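Local coordinates for Sca-family protein (Rickettsia rickettsii, PDB 4LQ8), which probably takes part in cell adhesion as the rickettsial antigen Sca4, whose N-terminal head region makes up this chain, at residues T203-Q211 with D290-I301; M237-K245 with D254-H262. One frame throughout, in Å; residues are numbered along the deposited sequence. Where two conformers were deposited one is given.

Interaction 1: residues T203-Q211 with D290-I301; sequences TKPFTLAKQ and DAIAYIEHGGEI
Leu208 and Tyr294 meet where two beta sheets pack against each other: the axes of strand 206-209 of the antiparallel sheet and strand 292-297 of the mixed sheet approach to 9.9 Å and cross at -45°. Leu208 CD2 sits over the centre of the Tyr294 ring, 3.5 Å from its centroid, a CH-pi contact almost on the ring normal. The Leu208 first torsion (chi1 50°) sets CG between the backbone N and carbonyl carbon and drops both methyls toward the mixed sheet, where CD1 reaches Ile301 CD1 at 3.7 Å. Farther along, Phe206 CZ touches Ile292 CG2. The Tyr294 hydroxyl is tied to the opposing backbone by two waters, one accepting from Ala209 N, the other donating to Ala209 O. At the Gln211 end, Glu296 OE1 accepts from Gln211 N at 2.9 Å, nearly straight (172°), on the syn side of the carboxylate and somewhat out of its plane. Extended Lys210 crosses this carboxylate with its methylenes, and its NZ binds Gly299 O at 2.8 Å, in the type I' turn joining strands 292-297 and 300-304. At the other end a long salt bridge links Lys204 NZ and Asp290 OD2 (3.8 Å). Strand 215-224 extends the interface through Ile218, which touches Phe206 and Ile301, while helix 135-155 binds the turn and the residue before it: Lys138 binds Glu296 O, and Glu142 and Glu145 bind Gly298 N and His297 NE2.

Interaction 2: residues M237-K245 with D254-H262; sequences MHLSMVALK and DKAVYFTAH
His238 and His262 are cross-strand neighbours, a non-hydrogen-bonded pair of the antiparallel beta hairpin formed by strands 237-242 and 258-262. Their rings meet rim to rim, planes at 46°, with ND1 of His238 2.9 Å from ND1 of His262; either could donate, but one must carry the proton, so the two rings' protonation is probably coupled. Each ring is also gripped on its far nitrogen: His238 NE2 by Asp63, and His262 NE2 by Thr260 OG1 at 2.7 Å. On the same face, Tyr258, its CG anti to the carbonyl carbon (chi1 -58°), lays its ring beside Val242, crossing it at a slant, with Tyr258 CE2 3.6 Å from Val242 CB. Val242 CG2, anti to the backbone N, makes an off-centre CH-pi contact 4.3 Å from the Tyr258 ring centroid. Between these pairs Ser240 OG, bonded to His153 of helix 135-155, lies against Thr260 CG2. The other face carries Leu239, Met241, Phe259 and Ala261; Leu239 and Met241 pack on Leu196 of strand 192-201. Paired backbone bonds link Leu239 with Ala261 and Met241 with Phe259. Beyond them Ala243 N donates to Val257 O at 3.0 Å, and Ala243 CB rests 4.0 Å from Val257 CG2.

Overall arrangement
The chain opens with strand 33-37, which later pairs with strand 236-245, and passes through the helices before reaching 203-211, the first segment of interaction 1, in the antiparallel sheet. After strand 215-224 of the same sheet it crosses to the mixed sheet, where 237-245 and 254-262 close the short loop of interaction 2, eight residues long. Only later does 290-301 complete interaction 1, closing a helix-free loop of 78 residues with interaction 2 nested inside. Interaction 2 pairs neighbours within the mixed sheet, whereas interaction 1 joins that sheet to the antiparallel one. Their centres are about 16 Å apart, yet they touch: Val257 packs against Ile295 and His297, and strand 300-304 adjoins strand 236-245.

Interaction 1: residues T203-Q211 with D290-I301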
loop_
_atom_site.group_PDB
_atom_site.type_symbol
_atom_site.label_atom_id
_atom_site.label_comp_id
_atom_site.label_asym_id
_atom_site.label_seq_id
_atom_site.Cartn_x
_atom_site.Cartn_y
_atom_site.Cartn_z
ATOM N N THR A 203 -18.402 -15.559 2.661
ATOM C CA THR A 203 -19.825 -15.573 3.033
ATOM C C THR A 203 -20.410 -14.198 3.358
ATOM O O THR A 203 -21.490 -14.111 3.941
ATOM C CB THR A 203 -20.075 -16.567 4.182
ATOM O OG1 THR A 203 -19.354 -16.120 5.329
ATOM C CG2 THR A 203 -19.689 -18.002 3.821
ATOM N N LYS A 204 -19.711 -13.127 2.978
ATOM C CA LYS A 204 -20.212 -11.780 3.207
ATOM C C LYS A 204 -20.181 -10.982 1.881
ATOM O O LYS A 204 -19.370 -10.058 1.722
ATOM C CB LYS A 204 -19.435 -11.092 4.355
ATOM C CG LYS A 204 -20.151 -9.875 4.889
ATOM C CD LYS A 204 -19.461 -9.235 6.084
ATOM C CE LYS A 204 -20.065 -7.861 6.276
ATOM N NZ LYS A 204 -19.674 -7.263 7.572
ATOM N N PRO A 205 -21.028 -11.335 0.882
ATOM C CA PRO A 205 -20.984 -10.568 -0.389
ATOM C C PRO A 205 -21.437 -9.118 -0.166
ATOM O O PRO A 205 -22.247 -8.811 0.733
ATOM C CB PRO A 205 -21.978 -11.315 -1.292
ATOM C CG PRO A 205 -22.924 -12.005 -0.338
ATOM C CD PRO A 205 -22.081 -12.375 0.853
ATOM N N PHE A 206 -20.892 -8.224 -0.983
ATOM C CA PHE A 206 -21.272 -6.821 -0.980
ATOM C C PHE A 206 -21.024 -6.251 -2.364
ATOM O O PHE A 206 -20.219 -6.798 -3.124
ATOM C CB PHE A 206 -20.520 -6.028 0.117
ATOM C CG PHE A 206 -19.028 -5.934 -0.052
ATOM C CD1 PHE A 206 -18.458 -4.885 -0.769
ATOM C CD2 PHE A 206 -18.187 -6.901 0.494
ATOM C CE1 PHE A 206 -17.087 -4.815 -0.950
ATOM C CE2 PHE A 206 -16.806 -6.822 0.321
ATOM C CZ PHE A 206 -16.265 -5.754 -0.368
ATOM N N THR A 207 -21.701 -5.157 -2.679
ATOM C CA THR A 207 -21.546 -4.441 -3.938
ATOM C C THR A 207 -20.933 -3.062 -3.684
ATOM O O THR A 207 -21.307 -2.361 -2.743
ATOM C CB THR A 207 -22.899 -4.331 -4.674
ATOM O OG1 THR A 207 -23.326 -5.643 -5.033
ATOM C CG2 THR A 207 -22.820 -3.461 -5.933
ATOM N N LEU A 208 -19.999 -2.679 -4.542
ATOM C CA LEU A 208 -19.387 -1.366 -4.517
ATOM C C LEU A 208 -19.584 -0.722 -5.891
ATOM O O LEU A 208 -20.126 -1.352 -6.805
ATOM C CB LEU A 208 -17.907 -1.411 -4.056
ATOM C CG LEU A 208 -16.957 -2.390 -4.719
ATOM C CD1 LEU A 208 -16.555 -1.894 -6.120
ATOM C CD2 LEU A 208 -15.703 -2.584 -3.866
ATOM N N ALA A 209 -19.191 0.537 -6.036
ATOM C CA ALA A 209 -19.341 1.196 -7.329
ATOM C C ALA A 209 -18.005 1.713 -7.805
ATOM O O ALA A 209 -17.199 2.178 -6.994
ATOM C CB ALA A 209 -20.345 2.334 -7.239
ATOM N N LYS A 210 -17.762 1.614 -9.118
ATOM C CA LYS A 210 -16.574 2.196 -9.759
ATOM C C LYS A 210 -16.841 3.715 -9.831
ATOM O O LYS A 210 -17.995 4.142 -9.665
ATOM C CB LYS A 210 -16.391 1.660 -11.185
ATOM C CG LYS A 210 -16.074 0.184 -11.281
ATOM C CD LYS A 210 -15.779 -0.152 -12.723
ATOM C CE LYS A 210 -15.671 -1.629 -12.947
ATOM N NZ LYS A 210 -15.423 -1.945 -14.381
ATOM N N GLN A 211 -15.794 4.529 -10.095
ATOM C CA GLN A 211 -15.943 5.988 -10.191
ATOM C C GLN A 211 -17.031 6.405 -11.205
ATOM O O GLN A 211 -17.728 7.383 -10.962
ATOM C CB GLN A 211 -14.593 6.687 -10.464
ATOM C CG GLN A 211 -14.616 8.191 -10.137
ATOM C CD GLN A 211 -13.629 9.017 -10.942
ATOM O OE1 GLN A 211 -13.388 8.794 -12.142
ATOM N NE2 GLN A 211 -13.070 10.034 -10.305
ATOM N N ASP A 290 -13.598 -2.868 9.975
ATOM C CA ASP A 290 -13.578 -4.127 9.231
ATOM C C ASP A 290 -13.693 -3.905 7.721
ATOM O O ASP A 290 -13.612 -4.877 6.959
ATOM C CB ASP A 290 -14.692 -5.078 9.745
ATOM C CG ASP A 290 -16.119 -4.535 9.604
ATOM O OD1 ASP A 290 -16.303 -3.292 9.657
ATOM O OD2 ASP A 290 -17.047 -5.349 9.475
ATOM N N ALA A 291 -13.908 -2.632 7.283
ATOM C CA ALA A 291 -14.035 -2.301 5.855
ATOM C C ALA A 291 -12.729 -2.694 5.092
ATOM O O ALA A 291 -11.630 -2.296 5.480
ATOM C CB ALA A 291 -14.323 -0.825 5.681
ATOM N N ILE A 292 -12.866 -3.512 4.046
ATOM C CA ILE A 292 -11.742 -3.993 3.273
ATOM C C ILE A 292 -11.231 -2.916 2.313
ATOM O O ILE A 292 -12.017 -2.162 1.749
ATOM C CB ILE A 292 -12.051 -5.366 2.587
ATOM C CG1 ILE A 292 -10.744 -6.112 2.162
ATOM C CG2 ILE A 292 -13.041 -5.237 1.432
ATOM C CD1 ILE A 292 -9.802 -6.588 3.405
ATOM N N ALA A 293 -9.906 -2.846 2.144
ATOM C CA ALA A 293 -9.285 -1.910 1.215
ATOM C C ALA A 293 -9.604 -2.380 -0.188
ATOM O O ALA A 293 -9.635 -3.581 -0.447
ATOM C CB ALA A 293 -7.763 -1.906 1.408
ATOM N N TYR A 294 -9.864 -1.446 -1.086
ATOM C CA TYR A 294 -10.074 -1.773 -2.495
ATOM C C TYR A 294 -9.549 -0.653 -3.356
ATOM O O TYR A 294 -9.338 0.466 -2.866
ATOM C CB TYR A 294 -11.547 -2.152 -2.838
ATOM C CG TYR A 294 -12.509 -0.997 -2.983
ATOM C CD1 TYR A 294 -13.262 -0.552 -1.898
ATOM C CD2 TYR A 294 -12.721 -0.390 -4.223
ATOM C CE1 TYR A 294 -14.212 0.462 -2.048
ATOM C CE2 TYR A 294 -13.642 0.646 -4.375
ATOM C CZ TYR A 294 -14.398 1.059 -3.290
ATOM O OH TYR A 294 -15.313 2.066 -3.464
ATOM N N ILE A 295 -9.336 -0.964 -4.640
ATOM C CA ILE A 295 -8.855 -0.032 -5.649
ATOM C C ILE A 295 -9.525 -0.365 -6.974
ATOM O O ILE A 295 -9.893 -1.513 -7.234
ATOM C CB ILE A 295 -7.285 -0.073 -5.818
ATOM C CG1 ILE A 295 -6.791 -1.505 -6.079
ATOM C CG2 ILE A 295 -6.552 0.535 -4.601
ATOM C CD1 ILE A 295 -5.846 -1.630 -7.048
ATOM N N GLU A 296 -9.618 0.633 -7.820
ATOM C CA GLU A 296 -10.028 0.510 -9.201
ATOM C C GLU A 296 -8.680 0.656 -9.899
ATOM O O GLU A 296 -7.923 1.534 -9.517
ATOM C CB GLU A 296 -10.982 1.641 -9.572
ATOM C CG GLU A 296 -11.809 1.299 -10.792
ATOM C CD GLU A 296 -12.797 2.373 -11.191
ATOM O OE1 GLU A 296 -13.217 3.174 -10.320
ATOM O OE2 GLU A 296 -13.161 2.401 -12.387
ATOM N N HIS A 297 -8.315 -0.265 -10.793
ATOM C CA HIS A 297 -7.017 -0.286 -11.457
ATOM C C HIS A 297 -7.210 -0.894 -12.828
ATOM O O HIS A 297 -7.723 -2.021 -12.937
ATOM C CB HIS A 297 -6.020 -1.134 -10.630
ATOM C CG HIS A 297 -4.635 -0.544 -10.586
ATOM N ND1 HIS A 297 -3.700 -0.798 -11.592
ATOM C CD2 HIS A 297 -4.091 0.312 -9.685
ATOM C CE1 HIS A 297 -2.621 -0.114 -11.257
ATOM N NE2 HIS A 297 -2.804 0.569 -10.116
ATOM N N GLY A 298 -6.841 -0.148 -13.866
ATOM C CA GLY A 298 -7.039 -0.567 -15.253
ATOM C C GLY A 298 -8.502 -0.848 -15.576
ATOM O O GLY A 298 -8.808 -1.771 -16.328
ATOM N N GLY A 299 -9.405 -0.103 -14.945
ATOM C CA GLY A 299 -10.845 -0.283 -15.122
ATOM C C GLY A 299 -11.459 -1.464 -14.380
ATOM O O GLY A 299 -12.651 -1.731 -14.548
ATOM N N GLU A 300 -10.672 -2.180 -13.537
ATOM C CA GLU A 300 -11.164 -3.331 -12.768
ATOM C C GLU A 300 -11.057 -3.047 -11.279
ATOM O O GLU A 300 -10.220 -2.257 -10.853
ATOM C CB GLU A 300 -10.382 -4.614 -13.110
ATOM C CG GLU A 300 -10.510 -5.091 -14.551
ATOM C CD GLU A 300 -11.861 -5.672 -14.921
ATOM O OE1 GLU A 300 -12.110 -6.849 -14.580
ATOM O OE2 GLU A 300 -12.672 -4.950 -15.545
ATOM N N ILE A 301 -11.867 -3.736 -10.482
ATOM C CA ILE A 301 -11.870 -3.617 -9.035
ATOM C C ILE A 301 -11.053 -4.739 -8.422
ATOM O O ILE A 301 -11.186 -5.886 -8.814
ATOM C CB ILE A 301 -13.322 -3.536 -8.460
ATOM C CG1 ILE A 301 -14.015 -2.196 -8.864
ATOM C CG2 ILE A 301 -13.348 -3.759 -6.935
ATOM C CD1 ILE A 301 -13.561 -0.876 -8.068
HETATM O O HOH W 1 -18.179 2.038 -3.477
HETATM O O HOH W 2 -15.266 3.518 -5.756
#

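Interaction 2: residues M237-K245 with D254-H262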
loop_
_atom_site.group_PDB
_atom_site.type_symbol
_atom_site.label_atom_id
_atom_site.label_comp_id
_atom_site.label_asym_id
_atom_site.label_seq_id
_atom_site.Cartn_x
_atom_site.Cartn_y
_atom_site.Cartn_z
ATOM N N MET A 237 11.969 -7.906 7.655
ATOM C CA MET A 237 10.973 -8.636 6.892
ATOM C C MET A 237 10.255 -7.688 5.944
ATOM O O MET A 237 9.846 -6.608 6.353
ATOM C CB MET A 237 10.006 -9.296 7.899
ATOM C CG MET A 237 8.779 -9.943 7.311
ATOM S SD MET A 237 7.724 -10.652 8.614
ATOM C CE MET A 237 7.038 -9.206 9.334
ATOM N N HIS A 238 10.108 -8.087 4.680
ATOM C CA HIS A 238 9.362 -7.290 3.700
ATOM C C HIS A 238 8.307 -8.182 3.086
ATOM O O HIS A 238 8.591 -9.315 2.717
ATOM C CB HIS A 238 10.273 -6.678 2.628
ATOM C CG HIS A 238 11.338 -5.807 3.209
ATOM N ND1 HIS A 238 11.123 -4.458 3.437
ATOM C CD2 HIS A 238 12.589 -6.126 3.608
ATOM C CE1 HIS A 238 12.246 -4.009 3.962
ATOM N NE2 HIS A 238 13.153 -4.981 4.085
ATOM N N LEU A 239 7.077 -7.681 3.037
ATOM C CA LEU A 239 5.932 -8.429 2.555
ATOM C C LEU A 239 5.293 -7.751 1.396
ATOM O O LEU A 239 5.126 -6.533 1.413
ATOM C CB LEU A 239 4.890 -8.572 3.674
ATOM C CG LEU A 239 5.373 -9.171 5.016
ATOM C CD1 LEU A 239 4.253 -9.097 6.043
ATOM C CD2 LEU A 239 5.871 -10.624 4.830
ATOM N N SER A 240 4.927 -8.530 0.362
ATOM C CA SER A 240 4.240 -8.037 -0.840
ATOM C C SER A 240 3.041 -8.927 -1.070
ATOM O O SER A 240 3.206 -10.054 -1.506
ATOM C CB SER A 240 5.163 -8.061 -2.058
ATOM O OG SER A 240 6.195 -7.093 -1.961
ATOM N N MET A 241 1.843 -8.436 -0.738
ATOM C CA MET A 241 0.593 -9.179 -0.860
ATOM C C MET A 241 -0.203 -8.676 -2.046
ATOM O O MET A 241 -0.577 -7.504 -2.105
ATOM C CB MET A 241 -0.206 -9.126 0.472
ATOM C CG MET A 241 0.600 -9.639 1.691
ATOM S SD MET A 241 1.123 -11.386 1.573
ATOM C CE MET A 241 1.949 -11.583 3.134
ATOM N N VAL A 242 -0.415 -9.559 -3.017
ATOM C CA VAL A 242 -1.096 -9.213 -4.262
ATOM C C VAL A 242 -2.595 -8.865 -4.035
ATOM O O VAL A 242 -3.268 -9.425 -3.154
ATOM C CB VAL A 242 -0.872 -10.307 -5.353
ATOM C CG1 VAL A 242 -1.699 -11.578 -5.072
ATOM C CG2 VAL A 242 -1.153 -9.762 -6.756
ATOM N N ALA A 243 -3.087 -7.928 -4.840
ATOM C CA ALA A 243 -4.488 -7.518 -4.870
ATOM C C ALA A 243 -5.294 -8.696 -5.419
ATOM O O ALA A 243 -4.765 -9.467 -6.221
ATOM C CB ALA A 243 -4.638 -6.325 -5.803
ATOM N N LEU A 244 -6.541 -8.865 -4.978
ATOM C CA LEU A 244 -7.368 -9.955 -5.497
ATOM C C LEU A 244 -8.472 -9.364 -6.339
ATOM O O LEU A 244 -8.999 -8.299 -5.996
ATOM C CB LEU A 244 -8.003 -10.791 -4.366
ATOM C CG LEU A 244 -7.086 -11.677 -3.528
ATOM C CD1 LEU A 244 -7.895 -12.465 -2.516
ATOM C CD2 LEU A 244 -6.267 -12.648 -4.393
ATOM N N LYS A 245 -8.892 -10.094 -7.379
ATOM C CA LYS A 245 -10.022 -9.703 -8.223
ATOM C C LYS A 245 -11.328 -9.835 -7.420
ATOM O O LYS A 245 -11.310 -10.428 -6.335
ATOM C CB LYS A 245 -10.069 -10.574 -9.493
ATOM C CG LYS A 245 -8.819 -10.425 -10.374
ATOM C CD LYS A 245 -9.051 -10.926 -11.787
ATOM C CE LYS A 245 -8.863 -12.403 -11.934
ATOM N NZ LYS A 245 -9.281 -12.879 -13.280
ATOM N N ASP A 254 1.084 -9.087 -15.233
ATOM C CA ASP A 254 1.074 -7.816 -15.977
ATOM C C ASP A 254 0.138 -6.740 -15.432
ATOM O O ASP A 254 0.366 -5.568 -15.706
ATOM C CB ASP A 254 0.785 -8.046 -17.473
ATOM C CG ASP A 254 2.025 -8.448 -18.263
ATOM O OD1 ASP A 254 3.044 -7.720 -18.187
ATOM O OD2 ASP A 254 1.987 -9.511 -18.934
ATOM N N LYS A 255 -0.906 -7.122 -14.694
ATOM C CA LYS A 255 -1.906 -6.206 -14.131
ATOM C C LYS A 255 -1.818 -6.094 -12.605
ATOM O O LYS A 255 -2.555 -5.313 -12.001
ATOM C CB LYS A 255 -3.320 -6.687 -14.511
ATOM C CG LYS A 255 -3.640 -6.560 -15.993
ATOM C CD LYS A 255 -5.091 -6.920 -16.272
ATOM C CE LYS A 255 -5.439 -6.885 -17.743
ATOM N NZ LYS A 255 -5.502 -5.495 -18.276
ATOM N N ALA A 256 -0.935 -6.884 -11.990
ATOM C CA ALA A 256 -0.797 -7.015 -10.544
ATOM C C ALA A 256 -0.281 -5.802 -9.806
ATOM O O ALA A 256 0.754 -5.249 -10.151
ATOM C CB ALA A 256 0.073 -8.203 -10.212
ATOM N N VAL A 257 -0.996 -5.431 -8.754
ATOM C CA VAL A 257 -0.597 -4.392 -7.796
ATOM C C VAL A 257 -0.618 -5.048 -6.426
ATOM O O VAL A 257 -1.190 -6.126 -6.282
ATOM C CB VAL A 257 -1.392 -3.083 -7.877
ATOM C CG1 VAL A 257 -0.964 -2.285 -9.105
ATOM C CG2 VAL A 257 -2.896 -3.339 -7.852
ATOM N N TYR A 258 0.041 -4.441 -5.445
ATOM C CA TYR A 258 0.263 -5.041 -4.133
ATOM C C TYR A 258 0.099 -4.085 -2.970
ATOM O O TYR A 258 0.202 -2.867 -3.120
ATOM C CB TYR A 258 1.735 -5.547 -4.079
ATOM C CG TYR A 258 2.097 -6.556 -5.153
ATOM C CD1 TYR A 258 2.433 -6.146 -6.441
ATOM C CD2 TYR A 258 2.116 -7.917 -4.880
ATOM C CE1 TYR A 258 2.682 -7.073 -7.455
ATOM C CE2 TYR A 258 2.413 -8.853 -5.874
ATOM C CZ TYR A 258 2.681 -8.423 -7.162
ATOM O OH TYR A 258 2.985 -9.320 -8.142
ATOM N N PHE A 259 -0.136 -4.673 -1.791
ATOM C CA PHE A 259 -0.064 -3.987 -0.526
ATOM C C PHE A 259 1.278 -4.464 0.031
ATOM O O PHE A 259 1.505 -5.673 0.098
ATOM C CB PHE A 259 -1.215 -4.341 0.424
ATOM C CG PHE A 259 -1.048 -3.621 1.746
ATOM C CD1 PHE A 259 -1.326 -2.260 1.858
ATOM C CD2 PHE A 259 -0.578 -4.297 2.873
ATOM C CE1 PHE A 259 -1.122 -1.586 3.070
ATOM C CE2 PHE A 259 -0.390 -3.621 4.088
ATOM C CZ PHE A 259 -0.660 -2.273 4.173
ATOM N N THR A 260 2.200 -3.538 0.341
ATOM C CA THR A 260 3.504 -3.934 0.859
ATOM C C THR A 260 3.683 -3.424 2.272
ATOM O O THR A 260 3.077 -2.427 2.631
ATOM C CB THR A 260 4.673 -3.550 -0.097
ATOM O OG1 THR A 260 4.928 -2.152 -0.003
ATOM C CG2 THR A 260 4.428 -3.977 -1.579
ATOM N N ALA A 261 4.509 -4.125 3.075
ATOM C CA ALA A 261 4.808 -3.776 4.454
ATOM C C ALA A 261 6.293 -4.051 4.689
ATOM O O ALA A 261 6.813 -5.102 4.291
ATOM C CB ALA A 261 3.922 -4.581 5.412
ATOM N N HIS A 262 6.981 -3.061 5.275
ATOM C CA HIS A 262 8.434 -3.035 5.442
ATOM C C HIS A 262 8.850 -2.919 6.877
ATOM O O HIS A 262 8.604 -1.912 7.526
ATOM C CB HIS A 262 8.997 -1.898 4.557
ATOM C CG HIS A 262 8.461 -2.004 3.168
ATOM N ND1 HIS A 262 8.955 -2.950 2.274
ATOM C CD2 HIS A 262 7.395 -1.383 2.604
ATOM C CE1 HIS A 262 8.210 -2.841 1.187
ATOM N NE2 HIS A 262 7.261 -1.905 1.342
#